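Local coordinates for protein predicted acetamidase/formamidase (Thermoanaerobacter tengcongensis, PDB 3TKK) that probably hydrolyses non-peptide carbon-nitrogen bonds in linear amides and binds zinc and calcium ions, at residues V86-V91 and D114-K119; G90-G95 and S197-A202; T161-G166 and P220-A225; V227-A232 and R286-N291. All coordinates share one frame; numbering follows the deposited sequence.

Interaction 1: residues V86-V91 and D114-K119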
loop_
_atom_site.group_PDB
_atom_site.type_symbol
_atom_site.label_atom_id
_atom_site.label_comp_id
_atom_site.label_asym_id
_atom_site.label_seq_id
_atom_site.Cartn_x
_atom_site.Cartn_y
_atom_site.Cartn_z
ATOM N N VAL A 86 -9.688 -19.738 13.706
ATOM C CA VAL A 86 -8.268 -19.913 13.940
ATOM C C VAL A 86 -8.115 -20.632 15.323
ATOM O O VAL A 86 -8.910 -20.493 16.214
ATOM C CB VAL A 86 -7.442 -18.606 13.896
ATOM C CG1 VAL A 86 -7.652 -17.900 12.476
ATOM C CG2 VAL A 86 -7.835 -17.689 15.121
ATOM N N ALA A 87 -7.036 -21.399 15.467
ATOM C CA ALA A 87 -6.722 -22.034 16.743
ATOM C C ALA A 87 -6.487 -21.014 17.872
ATOM O O ALA A 87 -6.288 -19.811 17.602
ATOM C CB ALA A 87 -5.656 -22.988 16.648
ATOM N N GLU A 88 -6.548 -21.485 19.120
ATOM C CA GLU A 88 -6.391 -20.594 20.308
ATOM C C GLU A 88 -4.946 -20.257 20.658
ATOM O O GLU A 88 -4.678 -19.559 21.639
ATOM C CB GLU A 88 -7.152 -21.187 21.531
ATOM C CG GLU A 88 -6.745 -22.518 21.709
ATOM C CD GLU A 88 -7.437 -23.225 22.870
ATOM O OE1 GLU A 88 -7.096 -22.910 24.047
ATOM O OE2 GLU A 88 -8.297 -24.091 22.582
ATOM N N LYS A 89 -4.003 -20.754 19.887
ATOM C CA LYS A 89 -2.662 -20.205 20.020
ATOM C C LYS A 89 -2.025 -19.981 18.648
ATOM O O LYS A 89 -2.530 -20.509 17.681
ATOM C CB LYS A 89 -1.759 -21.091 20.828
ATOM C CG LYS A 89 -1.115 -22.182 20.051
ATOM C CD LYS A 89 -0.799 -23.289 21.103
ATOM C CE LYS A 89 -0.892 -24.669 20.430
ATOM N NZ LYS A 89 0.209 -24.802 19.462
ATOM N N GLY A 90 -1.000 -19.116 18.562
ATOM C CA GLY A 90 -0.297 -18.920 17.269
ATOM C C GLY A 90 1.173 -18.641 17.498
ATOM O O GLY A 90 1.604 -18.542 18.633
ATOM N N VAL A 91 1.942 -18.489 16.447
ATOM C CA VAL A 91 3.357 -18.317 16.656
ATOM C C VAL A 91 3.802 -17.125 15.851
ATOM O O VAL A 91 3.314 -16.949 14.719
ATOM C CB VAL A 91 4.059 -19.535 16.069
ATOM C CG1 VAL A 91 5.579 -19.444 16.284
ATOM C CG2 VAL A 91 3.463 -20.864 16.799
ATOM N N ASP A 114 -1.039 -16.724 23.093
ATOM C CA ASP A 114 -2.426 -17.079 23.269
ATOM C C ASP A 114 -3.312 -16.185 22.404
ATOM O O ASP A 114 -2.989 -15.027 22.120
ATOM C CB ASP A 114 -2.779 -17.004 24.757
ATOM C CG ASP A 114 -2.035 -18.010 25.540
ATOM O OD1 ASP A 114 -1.748 -19.115 25.011
ATOM O OD2 ASP A 114 -1.661 -17.653 26.656
ATOM N N ILE A 115 -4.332 -16.815 21.841
ATOM C CA ILE A 115 -5.390 -16.096 21.153
ATOM C C ILE A 115 -6.603 -16.367 22.025
ATOM O O ILE A 115 -6.940 -17.550 22.254
ATOM C CB ILE A 115 -5.571 -16.584 19.698
ATOM C CG1 ILE A 115 -4.276 -16.253 18.970
ATOM C CG2 ILE A 115 -6.796 -15.850 19.062
ATOM C CD1 ILE A 115 -4.007 -16.797 17.622
ATOM N N LYS A 116 -7.175 -15.309 22.574
ATOM C CA LYS A 116 -8.340 -15.433 23.441
ATOM C C LYS A 116 -9.285 -14.268 23.379
ATOM O O LYS A 116 -8.869 -13.150 23.228
ATOM C CB LYS A 116 -7.882 -15.504 24.868
ATOM C CG LYS A 116 -6.760 -16.411 25.076
ATOM C CD LYS A 116 -7.024 -17.425 26.046
ATOM C CE LYS A 116 -7.449 -18.652 25.258
ATOM N NZ LYS A 116 -7.281 -19.903 26.124
ATOM N N ASP A 117 -10.592 -14.521 23.588
ATOM C CA ASP A 117 -11.496 -13.372 23.673
ATOM C C ASP A 117 -11.391 -12.578 22.336
ATOM O O ASP A 117 -11.545 -11.356 22.314
ATOM C CB ASP A 117 -11.062 -12.501 24.843
ATOM C CG ASP A 117 -12.201 -11.581 25.339
ATOM O OD1 ASP A 117 -13.336 -11.867 25.006
ATOM O OD2 ASP A 117 -11.943 -10.552 26.011
ATOM N N GLY A 118 -11.106 -13.267 21.232
ATOM C CA GLY A 118 -10.949 -12.578 19.941
ATOM C C GLY A 118 -9.702 -11.731 19.754
ATOM O O GLY A 118 -9.637 -10.882 18.848
ATOM N N LYS A 119 -8.665 -11.978 20.546
ATOM C CA LYS A 119 -7.438 -11.140 20.514
ATOM C C LYS A 119 -6.131 -11.908 20.531
ATOM O O LYS A 119 -5.971 -12.859 21.312
ATOM C CB LYS A 119 -7.498 -10.148 21.713
ATOM C CG LYS A 119 -8.491 -9.011 21.564
ATOM C CD LYS A 119 -8.679 -8.270 22.866
ATOM C CE LYS A 119 -9.290 -9.240 23.955
ATOM N NZ LYS A 119 -9.632 -8.669 25.419
HETATM O O HOH W 1 -7.041 -22.862 26.488
#
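Ile115 lies over the corner where the chain passes from Val86 into strand 89-95, and its side chain can be followed outward atom by atom. CB sits beside the carbonyl of Glu88, 3.7 Å from Glu88 O. There the side chain forks: CG2, anti to the backbone N, turns toward Val86 and comes within 4.5 Å of Val86 CG2, while CG1 swings beside the backbone N (chi1 -64°) and carries the delta methyl the other way along the neighbouring backbone. At the tip, Ile115 CD1 rests 3.8 Å from Ala87 O and 3.9 Å from Lys89 C, with Gly90 N equally close. Val201 and Ala187, from loops, pack on the same isoleucine.

The setting is an antiparallel sheet of four strands, in which 89-95 is the outermost of the four and pairs with 108-116; the latter then reverses into 119-121 through a type I' turn from Lys116 to Lys119, a tight beta-hairpin. At the start of the pairing, Ile115 N donates to Glu88 O over 2.8 Å. The N-H points almost straight at the oxygen (167°) but reaches it from well above the carbonyl plane. One residue on, Lys89 and Asp114 form a non-hydrogen-bonded pair, their side chains on the same face of the sheet.

Where the contact opens to solvent, Glu88 stretches past CG toward a lysine whose chain is bent in its middle. Glu88 OE1 and Lys116 NZ are 3.7 Å apart, a long salt bridge between two side chains that slant across one another.

Interaction 2: residues G90-G95 and S197-A202. With ZN (zinc ion), chain F.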
loop_
_atom_site.group_PDB
_atom_site.type_symbol
_atom_site.label_atom_id
_atom_site.label_comp_id
_atom_site.label_asym_id
_atom_site.label_seq_id
_atom_site.Cartn_x
_atom_site.Cartn_y
_atom_site.Cartn_z
ATOM N N GLY A 90 -1.000 -19.116 18.562
ATOM C CA GLY A 90 -0.297 -18.920 17.269
ATOM C C GLY A 90 1.173 -18.641 17.498
ATOM O O GLY A 90 1.604 -18.542 18.633
ATOM N N VAL A 91 1.942 -18.489 16.447
ATOM C CA VAL A 91 3.357 -18.317 16.656
ATOM C C VAL A 91 3.802 -17.125 15.851
ATOM O O VAL A 91 3.314 -16.949 14.719
ATOM C CB VAL A 91 4.059 -19.535 16.069
ATOM C CG1 VAL A 91 5.579 -19.444 16.284
ATOM C CG2 VAL A 91 3.463 -20.864 16.799
ATOM N N LEU A 92 4.733 -16.336 16.417
ATOM C CA LEU A 92 5.342 -15.218 15.766
ATOM C C LEU A 92 6.792 -15.674 15.611
ATOM O O LEU A 92 7.365 -16.257 16.595
ATOM C CB LEU A 92 5.326 -13.976 16.694
ATOM C CG LEU A 92 3.884 -13.529 16.743
ATOM C CD1 LEU A 92 3.643 -12.666 17.902
ATOM C CD2 LEU A 92 3.689 -12.772 15.405
ATOM N N ALA A 93 7.379 -15.371 14.456
ATOM C CA ALA A 93 8.777 -15.667 14.119
ATOM C C ALA A 93 9.476 -14.515 13.495
ATOM O O ALA A 93 8.891 -13.758 12.677
ATOM C CB ALA A 93 8.861 -16.933 13.198
ATOM N N THR A 94 10.765 -14.325 13.864
ATOM C CA THR A 94 11.597 -13.421 13.057
ATOM C C THR A 94 13.042 -13.760 13.318
ATOM O O THR A 94 13.298 -14.751 13.906
ATOM C CB THR A 94 11.391 -11.948 13.469
ATOM O OG1 THR A 94 12.029 -11.075 12.516
ATOM C CG2 THR A 94 11.911 -11.644 14.914
ATOM N N GLY A 95 13.989 -12.913 12.936
ATOM C CA GLY A 95 15.378 -13.237 13.285
ATOM C C GLY A 95 16.411 -12.778 12.301
ATOM O O GLY A 95 16.072 -12.072 11.360
ATOM N N SER A 197 6.756 -12.885 9.398
ATOM C CA SER A 197 5.657 -13.782 9.583
ATOM C C SER A 197 4.432 -13.036 10.074
ATOM O O SER A 197 4.417 -11.902 10.456
ATOM C CB SER A 197 5.921 -14.926 10.661
ATOM O OG SER A 197 5.564 -14.282 11.960
ATOM N N GLY A 198 3.343 -13.747 10.037
ATOM C CA GLY A 198 2.055 -13.324 10.605
ATOM C C GLY A 198 1.922 -13.930 11.978
ATOM O O GLY A 198 2.875 -14.444 12.488
ATOM N N VAL A 199 0.794 -13.740 12.651
ATOM C CA VAL A 199 0.422 -14.614 13.751
ATOM C C VAL A 199 -0.027 -16.001 13.117
ATOM O O VAL A 199 -1.205 -16.228 12.705
ATOM C CB VAL A 199 -0.640 -13.992 14.700
ATOM C CG1 VAL A 199 -0.972 -15.025 15.917
ATOM C CG2 VAL A 199 -0.228 -12.575 15.251
ATOM N N GLU A 200 0.939 -16.910 13.041
ATOM C CA GLU A 200 0.829 -18.161 12.302
ATOM C C GLU A 200 -0.052 -19.120 13.119
ATOM O O GLU A 200 0.221 -19.447 14.270
ATOM C CB GLU A 200 2.192 -18.793 12.136
ATOM C CG GLU A 200 3.198 -17.917 11.396
ATOM C CD GLU A 200 2.784 -17.536 9.967
ATOM O OE1 GLU A 200 1.953 -18.283 9.335
ATOM O OE2 GLU A 200 3.351 -16.545 9.328
ATOM N N VAL A 201 -1.149 -19.527 12.546
ATOM C CA VAL A 201 -2.003 -20.435 13.298
ATOM C C VAL A 201 -2.602 -21.558 12.439
ATOM O O VAL A 201 -2.744 -21.383 11.256
ATOM C CB VAL A 201 -3.247 -19.677 13.802
ATOM C CG1 VAL A 201 -2.863 -18.531 14.799
ATOM C CG2 VAL A 201 -3.961 -18.993 12.590
ATOM N N ALA A 202 -3.181 -22.573 13.087
ATOM C CA ALA A 202 -3.916 -23.605 12.326
ATOM C C ALA A 202 -5.311 -23.107 12.398
ATOM O O ALA A 202 -5.581 -22.303 13.269
ATOM C CB ALA A 202 -3.845 -25.003 13.095
HETATM ZN ZN ZN F . 2.382 -17.309 7.492
HETATM O O HOH W 2 7.317 -11.592 11.963
HETATM O O HOH W 3 3.692 -16.182 6.412
#
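Val91 and Glu200 are paired backbone to backbone in a single antiparallel bridge; the flanking Leu92 and Val199 turn to one face and the Glu200 side chain to the other. Val91 N donates to Glu200 O on a lone pair, and Glu200 N returns a bond of 2.9 Å to Val91 O. Leu92 and Val199 meet at an angle, Leu92 CD2 touching Val199 CG2 at 3.9 Å; Ile269 of the second subunit packs on both. Gly90 has Val201 CG1 only 3.6 Å from its CA, where a beta carbon would collide with the valine methyls.

In Glu200, CG stands beside the backbone N and the chain then bends at chi2 (-60°), curling the carboxylate away from strand 89-95 and onto the zinc ion, which it grips with both oxygens: Glu200 OE1 at 2.1 Å and Glu200 OE2 at 2.2 Å. Asp184, His186, the oxidised Cys39 and a water belong to the same site.

Ser197 faces the strand. Its OG accepts the N-H of Ala93 at 3.3 Å and donates to Gly198 O at 2.7 Å, in the carbonyl plane, so one hydroxyl ties strand to loop and loop to itself. Gly198 N in turn donates to Glu200 OE2 from above the carboxylate plane. The metal ligand is thus held by its backbone through the strand and by its carboxylate through the loop, an arrangement that probably limits how far the group can turn at the zinc.

Interaction 3: residues T161-G166 and P220-A225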
loop_
_atom_site.group_PDB
_atom_site.type_symbol
_atom_site.label_atom_id
_atom_site.label_comp_id
_atom_site.label_asym_id
_atom_site.label_seq_id
_atom_site.Cartn_x
_atom_site.Cartn_y
_atom_site.Cartn_z
ATOM N N THR A 161 -3.828 -9.477 2.900
ATOM C CA THR A 161 -4.643 -9.326 4.044
ATOM C C THR A 161 -6.082 -9.298 3.558
ATOM O O THR A 161 -6.970 -9.654 4.309
ATOM C CB THR A 161 -4.389 -7.875 4.724
ATOM O OG1 THR A 161 -4.288 -6.914 3.638
ATOM C CG2 THR A 161 -2.926 -7.939 5.568
ATOM N N LEU A 162 -6.320 -8.931 2.296
ATOM C CA LEU A 162 -7.699 -8.928 1.802
ATOM C C LEU A 162 -8.400 -10.373 1.826
ATOM O O LEU A 162 -9.571 -10.447 1.560
ATOM C CB LEU A 162 -7.725 -8.356 0.340
ATOM C CG LEU A 162 -7.152 -6.899 0.129
ATOM C CD1 LEU A 162 -7.384 -6.483 -1.380
ATOM C CD2 LEU A 162 -7.817 -6.000 1.219
ATOM N N ILE A 163 -7.602 -11.480 1.738
ATOM C CA ILE A 163 -8.207 -12.804 1.652
ATOM C C ILE A 163 -8.681 -13.219 3.013
ATOM O O ILE A 163 -7.915 -13.834 3.725
ATOM C CB ILE A 163 -7.147 -13.796 0.982
ATOM C CG1 ILE A 163 -6.783 -13.141 -0.358
ATOM C CG2 ILE A 163 -7.827 -15.251 0.817
ATOM C CD1 ILE A 163 -5.639 -14.034 -1.357
ATOM N N ALA A 164 -9.939 -12.928 3.316
ATOM C CA ALA A 164 -10.559 -13.041 4.678
ATOM C C ALA A 164 -12.013 -13.337 4.471
ATOM O O ALA A 164 -12.459 -13.328 3.343
ATOM C CB ALA A 164 -10.375 -11.612 5.402
ATOM N N GLU A 165 -12.816 -13.487 5.544
ATOM C CA GLU A 165 -14.167 -13.758 5.364
ATOM C C GLU A 165 -14.761 -12.668 4.545
ATOM O O GLU A 165 -14.427 -11.529 4.821
ATOM C CB GLU A 165 -14.820 -13.753 6.816
ATOM C CG GLU A 165 -14.318 -14.916 7.662
ATOM C CD GLU A 165 -15.186 -15.008 8.973
ATOM O OE1 GLU A 165 -15.169 -15.985 9.699
ATOM O OE2 GLU A 165 -15.884 -14.056 9.230
ATOM N N GLY A 166 -15.724 -12.971 3.646
ATOM C CA GLY A 166 -16.460 -11.921 2.939
ATOM C C GLY A 166 -15.738 -11.806 1.559
ATOM O O GLY A 166 -16.242 -11.180 0.651
ATOM N N PRO A 220 -4.256 -13.499 -10.066
ATOM C CA PRO A 220 -5.467 -13.637 -9.289
ATOM C C PRO A 220 -6.019 -12.295 -9.059
ATOM O O PRO A 220 -5.318 -11.247 -9.222
ATOM C CB PRO A 220 -4.968 -14.167 -7.925
ATOM C CG PRO A 220 -3.712 -14.912 -8.374
ATOM C CD PRO A 220 -3.086 -13.937 -9.293
ATOM N N VAL A 221 -7.259 -12.325 -8.639
ATOM C CA VAL A 221 -7.967 -11.089 -8.297
ATOM C C VAL A 221 -8.768 -11.327 -6.997
ATOM O O VAL A 221 -9.220 -12.450 -6.756
ATOM C CB VAL A 221 -9.022 -10.763 -9.406
ATOM C CG1 VAL A 221 -10.063 -9.613 -8.871
ATOM C CG2 VAL A 221 -8.329 -10.343 -10.699
ATOM N N VAL A 222 -8.837 -10.352 -6.110
ATOM C CA VAL A 222 -9.637 -10.543 -4.861
ATOM C C VAL A 222 -10.677 -9.523 -4.860
ATOM O O VAL A 222 -10.446 -8.307 -5.211
ATOM C CB VAL A 222 -8.806 -10.554 -3.503
ATOM C CG1 VAL A 222 -7.880 -9.400 -3.457
ATOM C CG2 VAL A 222 -9.877 -10.488 -2.261
ATOM N N LYS A 223 -11.886 -9.929 -4.469
ATOM C CA LYS A 223 -12.930 -8.914 -4.423
ATOM C C LYS A 223 -13.509 -8.991 -3.020
ATOM O O LYS A 223 -13.791 -10.082 -2.549
ATOM C CB LYS A 223 -14.034 -9.253 -5.415
ATOM C CG LYS A 223 -15.325 -8.318 -5.254
ATOM C CD LYS A 223 -16.419 -8.668 -6.309
ATOM C CE LYS A 223 -17.771 -7.906 -6.021
ATOM N NZ LYS A 223 -18.770 -8.541 -6.907
ATOM N N THR A 224 -13.678 -7.851 -2.351
ATOM C CA THR A 224 -14.164 -7.865 -1.011
ATOM C C THR A 224 -15.460 -7.167 -1.179
ATOM O O THR A 224 -15.915 -6.883 -2.308
ATOM C CB THR A 224 -13.253 -7.060 -0.018
ATOM O OG1 THR A 224 -13.352 -5.674 -0.397
ATOM C CG2 THR A 224 -11.682 -7.509 -0.144
ATOM N N ALA A 225 -16.105 -6.923 -0.060
ATOM C CA ALA A 225 -17.357 -6.121 -0.100
ATOM C C ALA A 225 -17.201 -4.713 -0.695
ATOM O O ALA A 225 -18.183 -4.147 -1.290
ATOM C CB ALA A 225 -17.888 -5.997 1.289
HETATM O O HOH W 4 -16.763 -10.323 -1.959
#
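Leu162 and Val222 bring a loop down onto the mixed sheet that runs through this fold: segment 161-166 leads into strand 168-172, and strand 221-223 lies next to that strand in the sheet, between it and 227-234. No hydrogen bond spans the two segments directly, and the close part is made largely by apolar side chains. Leucine and valine cross at about a right angle, Leu162 CD1 touching Val222 CG1 at 3.6 Å. Both valine methyls also straddle the root of the leucine, with Val222 CG1 3.9 Å and Val222 CG2 4.0 Å from Leu162 CB. That grip depends on chi1 of 49°, which sets CG1 between the backbone N and the carbonyl carbon and sends CG2 anti to the N. With an alanine here, Leu162 CD1 would probably lose its nearest neighbour across the contact, leaving a gap under the loop.

Thr224 continues the apolar patch with its methyl, Thr224 CG2 lying 4.1 Å from Leu162 CB. Its hydroxyl is turned to its own chain, bonded to Glu226 N as in an ST turn and also to Val227 N.

Beyond the threonine the fit becomes loose. Gly166 is exposed, and Gly166 O comes no nearer to segment 220-225 than 4.2 Å, at Lys223 O. A water bridges the two backbones instead, donating to both sides, 2.8 Å from Gly166 O and 3.0 Å from Lys223 O.

Interaction 4: residues V227-A232 and R286-N291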
loop_
_atom_site.group_PDB
_atom_site.type_symbol
_atom_site.label_atom_id
_atom_site.label_comp_id
_atom_site.label_asym_id
_atom_site.label_seq_id
_atom_site.Cartn_x
_atom_site.Cartn_y
_atom_site.Cartn_z
ATOM N N VAL A 227 -13.841 -3.458 -2.484
ATOM C CA VAL A 227 -12.850 -3.194 -3.510
ATOM C C VAL A 227 -12.590 -4.487 -4.222
ATOM O O VAL A 227 -12.974 -5.638 -3.727
ATOM C CB VAL A 227 -11.505 -2.737 -2.890
ATOM C CG1 VAL A 227 -11.676 -1.385 -2.155
ATOM C CG2 VAL A 227 -10.995 -3.823 -1.958
ATOM N N THR A 228 -11.962 -4.304 -5.381
ATOM C CA THR A 228 -11.617 -5.399 -6.230
ATOM C C THR A 228 -10.183 -5.149 -6.578
ATOM O O THR A 228 -9.844 -4.034 -7.000
ATOM C CB THR A 228 -12.471 -5.406 -7.574
ATOM O OG1 THR A 228 -13.799 -5.802 -7.238
ATOM C CG2 THR A 228 -11.966 -6.578 -8.506
ATOM N N ALA A 229 -9.280 -6.111 -6.364
ATOM C CA ALA A 229 -7.876 -5.709 -6.554
ATOM C C ALA A 229 -7.178 -6.789 -7.325
ATOM O O ALA A 229 -7.387 -7.933 -6.963
ATOM C CB ALA A 229 -7.203 -5.656 -5.161
ATOM N N THR A 230 -6.331 -6.458 -8.318
ATOM C CA THR A 230 -5.650 -7.503 -9.031
ATOM C C THR A 230 -4.499 -7.744 -8.140
ATOM O O THR A 230 -4.093 -6.757 -7.418
ATOM C CB THR A 230 -5.173 -6.945 -10.422
ATOM O OG1 THR A 230 -4.698 -5.571 -10.242
ATOM C CG2 THR A 230 -6.429 -6.805 -11.434
ATOM N N ILE A 231 -3.906 -8.976 -8.175
ATOM C CA ILE A 231 -2.724 -9.299 -7.303
ATOM C C ILE A 231 -1.599 -9.768 -8.243
ATOM O O ILE A 231 -1.918 -10.456 -9.247
ATOM C CB ILE A 231 -3.060 -10.514 -6.470
ATOM C CG1 ILE A 231 -4.416 -10.316 -5.662
ATOM C CG2 ILE A 231 -1.844 -10.883 -5.469
ATOM C CD1 ILE A 231 -4.288 -9.317 -4.684
ATOM N N ALA A 232 -0.353 -9.389 -8.024
ATOM C CA ALA A 232 0.731 -10.017 -8.847
ATOM C C ALA A 232 2.004 -10.177 -8.024
ATOM O O ALA A 232 2.169 -9.381 -7.095
ATOM C CB ALA A 232 1.069 -9.128 -9.981
ATOM N N ARG A 286 -0.541 -5.301 -5.046
ATOM C CA ARG A 286 -1.829 -5.321 -5.597
ATOM C C ARG A 286 -2.284 -4.017 -6.151
ATOM O O ARG A 286 -1.705 -2.985 -5.823
ATOM C CB ARG A 286 -2.800 -5.881 -4.602
ATOM C CG ARG A 286 -3.024 -5.137 -3.379
ATOM C CD ARG A 286 -3.689 -6.028 -2.301
ATOM N NE ARG A 286 -4.022 -5.097 -1.209
ATOM C CZ ARG A 286 -3.398 -5.031 -0.020
ATOM N NH1 ARG A 286 -2.599 -6.007 0.371
ATOM N NH2 ARG A 286 -3.808 -4.117 0.895
ATOM N N PHE A 287 -3.291 -4.034 -7.024
ATOM C CA PHE A 287 -3.956 -2.758 -7.388
ATOM C C PHE A 287 -5.462 -2.763 -7.175
ATOM O O PHE A 287 -6.186 -3.585 -7.723
ATOM C CB PHE A 287 -3.607 -2.410 -8.845
ATOM C CG PHE A 287 -4.094 -1.023 -9.241
ATOM C CD1 PHE A 287 -3.431 0.098 -8.761
ATOM C CD2 PHE A 287 -5.134 -0.860 -10.162
ATOM C CE1 PHE A 287 -3.851 1.381 -9.055
ATOM C CE2 PHE A 287 -5.545 0.470 -10.475
ATOM C CZ PHE A 287 -4.874 1.573 -9.989
ATOM N N SER A 288 -5.976 -1.817 -6.386
ATOM C CA SER A 288 -7.315 -1.972 -5.874
ATOM C C SER A 288 -8.155 -0.825 -6.391
ATOM O O SER A 288 -7.735 0.337 -6.248
ATOM C CB SER A 288 -7.155 -1.787 -4.381
ATOM O OG SER A 288 -8.324 -1.892 -3.677
ATOM N N LEU A 289 -9.406 -1.103 -6.837
ATOM C CA LEU A 289 -10.430 -0.101 -7.189
ATOM C C LEU A 289 -11.711 -0.336 -6.367
ATOM O O LEU A 289 -12.013 -1.442 -5.999
ATOM C CB LEU A 289 -10.780 -0.177 -8.671
ATOM C CG LEU A 289 -9.673 0.389 -9.550
ATOM C CD1 LEU A 289 -9.655 -0.279 -10.971
ATOM C CD2 LEU A 289 -9.878 1.955 -9.630
ATOM N N PRO A 290 -12.436 0.714 -6.068
ATOM C CA PRO A 290 -13.731 0.564 -5.446
ATOM C C PRO A 290 -14.645 -0.261 -6.329
ATOM O O PRO A 290 -14.766 -0.014 -7.493
ATOM C CB PRO A 290 -14.267 2.026 -5.354
ATOM C CG PRO A 290 -13.074 2.877 -5.373
ATOM C CD PRO A 290 -12.137 2.112 -6.401
ATOM N N ASN A 291 -15.409 -1.190 -5.758
ATOM C CA ASN A 291 -16.367 -1.959 -6.570
ATOM C C ASN A 291 -17.361 -1.121 -7.366
ATOM O O ASN A 291 -17.776 -1.513 -8.449
ATOM C CB ASN A 291 -17.132 -2.953 -5.709
ATOM C CG ASN A 291 -16.234 -3.996 -5.123
ATOM O OD1 ASN A 291 -15.123 -4.314 -5.665
ATOM N ND2 ASN A 291 -16.708 -4.631 -4.101
#
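Strands 227-232 and 286-290 run antiparallel, with axes 4.4 Å apart and directions 166° from one another, Thr228 with Leu289 and Thr230 with Phe287 forming the hydrogen-bonded pairs. Between them Ala229 and Ser288 are a non-hydrogen-bonded pair whose CA atoms approach to 3.8 Å, a closeness consistent with their small side chains. Ser288 OG reaches diagonally across to the partner strand, 3.4 Å from Val227 CB.

On the face of Thr228, Thr230, Phe287 and Leu289, Thr230 and Phe287 lie side by side and point the same way, Thr230 OG1 being 3.6 Å from Phe287 CB; the hydroxyl itself bonds to Ala244 O of helix 237-255, which packs on this face.

At the end of the pairing Pro290 is the N-cap of helix 291-296, and Asn291 turns back across Thr228 at about a right angle. Thr228 OG1 donates to Asn291 OD1 at 2.5 Å, short enough that the exact length is doubtful, and from a position tilted out of the amide plane, while Asn291 ND2 holds Thr224 O. An alanine in place of Asn291 would probably leave both the threonine hydroxyl and that carbonyl without their mate, untying helix start from strand.

On the other face Arg286 runs beside Ile231, Arg286 CB 3.7 Å from Ile231 CD1. Chi1 of 65° starts an extended chain, and its guanidinium group ends away from strand 227-232, in a salt bridge to Asp191 and hydrogen bonds to Gln274 and Ser276. A buried charge is thereby matched by an acid and two polar groups, which is likely to hold the guanidinium in a fixed orientation.

The four contacts fall into two touching pairs. Interactions 1 and 2 share Gly90 and Val91 on strand 89-95, their centres 11 Å apart; Ala87 N lies 2.8 Å from Ala202 O, probably hydrogen-bonded, and Ile115 CD1 packs on Val201 CG1 at 3.5 Å. Interactions 3 and 4 are neighbours in the large mixed sheet, centres 9 Å apart, where Val222 O and Ala229 N are 2.7 Å from each other. Interactions 2 and 4 stand on opposite sides of the chain's centre, about 26 Å between their centres. Interaction 2 supplies a zinc ligand itself, whereas in interaction 3 the side chain of Ile163 is about 12 Å from the zinc ion.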